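Local structure of peroxide stress regulator PerR, FUR family (Streptococcus pyogenes, 4LMY) at residues Tyr13-Val16 and Leu17-Arg21; Asn60-Leu63 and Ala64-Tyr67. The protein probably senses peroxide stress through a metal-dependent change in its binding to DNA, acting as a Fur-family transcription regulator. One frame throughout, in Å; residues are numbered along the deposited sequence.

How the contacts relate
Contact 1 (13-16 with 17-21) lies on helix 12-22 and brings two residues, Asn15 and His19, to the zinc site that His4, His6, His97 and His99 complete. Contact 2 (60-63 with 64-67) caps the start of helix 63-75, probably the DNA-recognition helix of the Fur family. The centres of contacts 1 and 2 are 21 Å apart. The nearest atoms of contact 1 and contact 2 are about 12 Å apart, so the two do not touch; Tyr67 O in contact 2 is 21.2 Å from the zinc. Helix 63-75 joins them physically: contact 2 forms its first turn, while further along it Leu73 and Val72 pack on Val16 and Leu20 of contact 1. Helix 29-40 also touches both.

Contact 1: Tyr13-Val16 and Leu17-Arg21. With ZN (zinc ion), chain E.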
loop_
_atom_site.group_PDB
_atom_site.type_symbol
_atom_site.label_atom_id
_atom_site.label_comp_id
_atom_site.label_asym_id
_atom_site.label_seq_id
_atom_site.Cartn_x
_atom_site.Cartn_y
_atom_site.Cartn_z
ATOM N N TYR B 13 -1.060 -11.460 9.805
ATOM C CA TYR B 13 -1.246 -12.666 10.609
ATOM C C TYR B 13 -0.188 -12.800 11.696
ATOM O O TYR B 13 -0.515 -12.935 12.879
ATOM C CB TYR B 13 -1.257 -13.905 9.706
ATOM C CG TYR B 13 -1.319 -15.226 10.443
ATOM C CD1 TYR B 13 -0.164 -15.950 10.704
ATOM C CD2 TYR B 13 -2.532 -15.756 10.864
ATOM C CE1 TYR B 13 -0.209 -17.159 11.373
ATOM C CE2 TYR B 13 -2.589 -16.967 11.533
ATOM C CZ TYR B 13 -1.426 -17.664 11.784
ATOM O OH TYR B 13 -1.475 -18.868 12.450
ATOM N N GLU B 14 1.077 -12.753 11.295
ATOM C CA GLU B 14 2.179 -12.878 12.242
ATOM C C GLU B 14 2.202 -11.729 13.246
ATOM O O GLU B 14 2.665 -11.894 14.376
ATOM C CB GLU B 14 3.523 -12.987 11.514
ATOM C CG GLU B 14 3.684 -14.252 10.679
ATOM C CD GLU B 14 3.668 -15.527 11.511
ATOM O OE1 GLU B 14 3.889 -15.456 12.739
ATOM O OE2 GLU B 14 3.439 -16.608 10.929
ATOM N N ASN B 15 1.708 -10.563 12.837
ATOM C CA ASN B 15 1.630 -9.433 13.754
ATOM C C ASN B 15 0.649 -9.689 14.888
ATOM O O ASN B 15 0.953 -9.419 16.049
ATOM C CB ASN B 15 1.256 -8.142 13.028
ATOM C CG ASN B 15 1.061 -6.983 13.982
ATOM O OD1 ASN B 15 -0.066 -6.588 14.277
ATOM N ND2 ASN B 15 2.162 -6.442 14.485
ATOM N N VAL B 16 -0.528 -10.206 14.546
ATOM C CA VAL B 16 -1.538 -10.516 15.554
ATOM C C VAL B 16 -0.974 -11.481 16.590
ATOM O O VAL B 16 -1.095 -11.256 17.795
ATOM C CB VAL B 16 -2.806 -11.121 14.929
ATOM C CG1 VAL B 16 -3.778 -11.551 16.018
ATOM C CG2 VAL B 16 -3.460 -10.119 14.004
ATOM N N LEU B 17 -0.336 -12.545 16.110
ATOM C CA LEU B 17 0.230 -13.561 16.987
ATOM C C LEU B 17 1.303 -12.974 17.897
ATOM O O LEU B 17 1.359 -13.294 19.083
ATOM C CB LEU B 17 0.803 -14.726 16.176
ATOM C CG LEU B 17 -0.196 -15.526 15.338
ATOM C CD1 LEU B 17 0.431 -16.833 14.857
ATOM C CD2 LEU B 17 -1.472 -15.789 16.124
ATOM N N GLU B 18 2.147 -12.108 17.343
ATOM C CA GLU B 18 3.192 -11.460 18.130
ATOM C C GLU B 18 2.604 -10.606 19.252
ATOM O O GLU B 18 3.050 -10.682 20.395
ATOM C CB GLU B 18 4.108 -10.617 17.238
ATOM C CG GLU B 18 5.194 -9.856 17.991
ATOM C CD GLU B 18 6.213 -10.770 18.657
ATOM O OE1 GLU B 18 6.912 -10.302 19.583
ATOM O OE2 GLU B 18 6.326 -11.947 18.254
ATOM N N HIS B 19 1.597 -9.804 18.919
ATOM C CA HIS B 19 0.912 -8.974 19.906
ATOM C C HIS B 19 0.255 -9.827 20.990
ATOM O O HIS B 19 0.330 -9.504 22.175
ATOM C CB HIS B 19 -0.143 -8.091 19.238
ATOM C CG HIS B 19 0.417 -6.867 18.578
ATOM N ND1 HIS B 19 0.319 -5.611 19.140
ATOM C CD2 HIS B 19 1.072 -6.704 17.406
ATOM C CE1 HIS B 19 0.893 -4.729 18.342
ATOM N NE2 HIS B 19 1.357 -5.365 17.282
ATOM N N LEU B 20 -0.389 -10.914 20.576
ATOM C CA LEU B 20 -1.058 -11.807 21.522
ATOM C C LEU B 20 -0.064 -12.523 22.438
ATOM O O LEU B 20 -0.319 -12.676 23.633
ATOM C CB LEU B 20 -1.941 -12.823 20.792
ATOM C CG LEU B 20 -3.170 -12.267 20.069
ATOM C CD1 LEU B 20 -4.050 -13.398 19.557
ATOM C CD2 LEU B 20 -3.957 -11.325 20.965
ATOM N N ARG B 21 1.061 -12.963 21.876
ATOM C CA ARG B 21 2.121 -13.583 22.668
ATOM C C ARG B 21 2.653 -12.603 23.703
ATOM O O ARG B 21 2.881 -12.968 24.857
ATOM C CB ARG B 21 3.277 -14.046 21.781
ATOM C CG ARG B 21 3.006 -15.291 20.961
ATOM C CD ARG B 21 4.289 -15.793 20.313
ATOM N NE ARG B 21 4.026 -16.564 19.103
ATOM C CZ ARG B 21 4.199 -16.102 17.869
ATOM N NH1 ARG B 21 4.648 -14.867 17.673
ATOM N NH2 ARG B 21 3.929 -16.878 16.830
HETATM ZN ZN ZN E . 2.520 -4.594 15.633
HETATM O O HOH W 1 4.530 -13.802 14.935
#
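His19 and Asn15, one turn apart on helix 12-22, turn their side chains toward the same zinc ion. The imidazole of His19 rises over the backbone of the preceding turn: CB lies 3.6 Å from Val16 O, and CG passes Asn15 O at a similar distance. With CG anti to the carbonyl carbon (chi1 -80°), the ring swings back along the helix, and its CD2 edge faces Asn15 O in the ring plane at 3.0 Å. CD2 and CE1 flank the metal almost evenly, and NE2 between them binds zinc at 2.2 Å. The Asn15 amide comes in from the side, its plane 65° from the imidazole. As modelled, its ND2 is 2.2 Å from zinc, but an amide nitrogen is a poor ligand, so which end is oxygen is doubtful. Asn15 O also accepts the helical bond from His19 N. On another side, the ring of Tyr13 has Leu17 CG over one face, off-centre, while Leu17 CD1 touches Tyr13 CE1 at 3.6 Å. A water donates to Glu14 O and OE1 and accepts from Arg21 NH1 at 2.9 Å, and Arg21 NH1 forms a 3.4 Å salt bridge with Glu18 OE2. The four-residue spacing of Asn15 and His19 places both side chains at the metal, which probably helps tie this helix to His4, His6, His97 and His99.

Contact 2: Asn60-Leu63 and Ala64-Tyr67; sequences NMSL and ATVY
Ser62 and Thr65 meet at the N-cap of helix 63-75, which follows helices 29-40 and 47-54 in the winged-helix domain and, as in other Fur-family regulators, is probably the recognition helix. Ala64 begins the second segment with its CB against the cap, 3.6 Å from Ser62 OG. Thr65 then turns its hydroxyl back to Ser62: OG1 is anti to the carbonyl carbon (chi1 -59°), which sets it beside the backbone N, and it shares a 3.2 Å hydrogen bond with Ser62 OG in which either could donate. Thr65 N gives only a weak bond to Ser62 O. The next residue, Val66, grips that carbonyl oxygen more squarely, its N donating at 3.3 Å with an angle of 158°. Val66 also faces inward: CG2 touches the sulfur of Met61, SD, at 3.8 Å. The methionine, extended until it bends at chi3, carries this contact to the hydrophobic core, where Leu54, Ile50 and Ile34 of the two preceding helices pack around the pair. Last comes Tyr67, whose N donates almost straight to Leu63 O at 2.9 Å. Its ring leans back alongside Leu63, with Leu63 O oblique to it, and the isobutyl group of Leu63 lies against one corner of the phenol, where CE2 meets both CG and CD2 of Leu63 at 3.7 Å.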
loop_
_atom_site.group_PDB
_atom_site.type_symbol
_atom_site.label_atom_id
_atom_site.label_comp_id
_atom_site.label_asym_id
_atom_site.label_seq_id
_atom_site.Cartn_x
_atom_site.Cartn_y
_atom_site.Cartn_z
ATOM N N ASN B 60 -15.806 -29.121 16.871
ATOM C CA ASN B 60 -15.935 -28.784 18.282
ATOM C C ASN B 60 -16.072 -27.283 18.523
ATOM O O ASN B 60 -16.040 -26.822 19.664
ATOM C CB ASN B 60 -14.748 -29.348 19.071
ATOM C CG ASN B 60 -13.408 -28.959 18.471
ATOM O OD1 ASN B 60 -13.242 -27.855 17.951
ATOM N ND2 ASN B 60 -12.446 -29.872 18.534
ATOM N N MET B 61 -16.213 -26.521 17.442
ATOM C CA MET B 61 -16.398 -25.079 17.547
ATOM C C MET B 61 -17.864 -24.751 17.800
ATOM O O MET B 61 -18.754 -25.328 17.177
ATOM C CB MET B 61 -15.915 -24.366 16.279
ATOM C CG MET B 61 -16.157 -22.859 16.283
ATOM S SD MET B 61 -15.716 -22.047 14.735
ATOM C CE MET B 61 -13.937 -21.937 14.903
ATOM N N SER B 62 -18.105 -23.830 18.726
ATOM C CA SER B 62 -19.449 -23.348 19.001
ATOM C C SER B 62 -19.519 -21.851 18.724
ATOM O O SER B 62 -18.498 -21.207 18.489
ATOM C CB SER B 62 -19.827 -23.627 20.457
ATOM O OG SER B 62 -19.032 -22.856 21.342
ATOM N N LEU B 63 -20.726 -21.296 18.747
ATOM C CA LEU B 63 -20.896 -19.860 18.572
ATOM C C LEU B 63 -20.186 -19.118 19.706
ATOM O O LEU B 63 -19.611 -18.046 19.506
ATOM C CB LEU B 63 -22.381 -19.501 18.548
ATOM C CG LEU B 63 -22.704 -18.034 18.289
ATOM C CD1 LEU B 63 -22.201 -17.646 16.898
ATOM C CD2 LEU B 63 -24.194 -17.770 18.434
ATOM N N ALA B 64 -20.227 -19.705 20.898
ATOM C CA ALA B 64 -19.559 -19.127 22.057
ATOM C C ALA B 64 -18.056 -18.998 21.816
ATOM O O ALA B 64 -17.440 -18.012 22.214
ATOM C CB ALA B 64 -19.832 -19.968 23.295
ATOM N N THR B 65 -17.481 -19.995 21.150
ATOM C CA THR B 65 -16.063 -19.976 20.812
ATOM C C THR B 65 -15.742 -18.788 19.912
ATOM O O THR B 65 -14.757 -18.083 20.120
ATOM C CB THR B 65 -15.641 -21.274 20.108
ATOM O OG1 THR B 65 -15.901 -22.390 20.967
ATOM C CG2 THR B 65 -14.161 -21.239 19.763
ATOM N N VAL B 66 -16.593 -18.569 18.914
ATOM C CA VAL B 66 -16.425 -17.447 17.999
ATOM C C VAL B 66 -16.520 -16.106 18.730
ATOM O O VAL B 66 -15.679 -15.227 18.533
ATOM C CB VAL B 66 -17.440 -17.508 16.840
ATOM C CG1 VAL B 66 -17.306 -16.289 15.948
ATOM C CG2 VAL B 66 -17.245 -18.791 16.035
ATOM N N TYR B 67 -17.533 -15.958 19.581
ATOM C CA TYR B 67 -17.686 -14.752 20.395
ATOM C C TYR B 67 -16.445 -14.502 21.250
ATOM O O TYR B 67 -15.958 -13.374 21.341
ATOM C CB TYR B 67 -18.911 -14.877 21.306
ATOM C CG TYR B 67 -20.232 -14.506 20.668
ATOM C CD1 TYR B 67 -20.353 -13.372 19.873
ATOM C CD2 TYR B 67 -21.363 -15.284 20.873
ATOM C CE1 TYR B 67 -21.565 -13.027 19.297
ATOM C CE2 TYR B 67 -22.578 -14.949 20.302
ATOM C CZ TYR B 67 -22.673 -13.821 19.514
ATOM O OH TYR B 67 -23.880 -13.487 18.946
#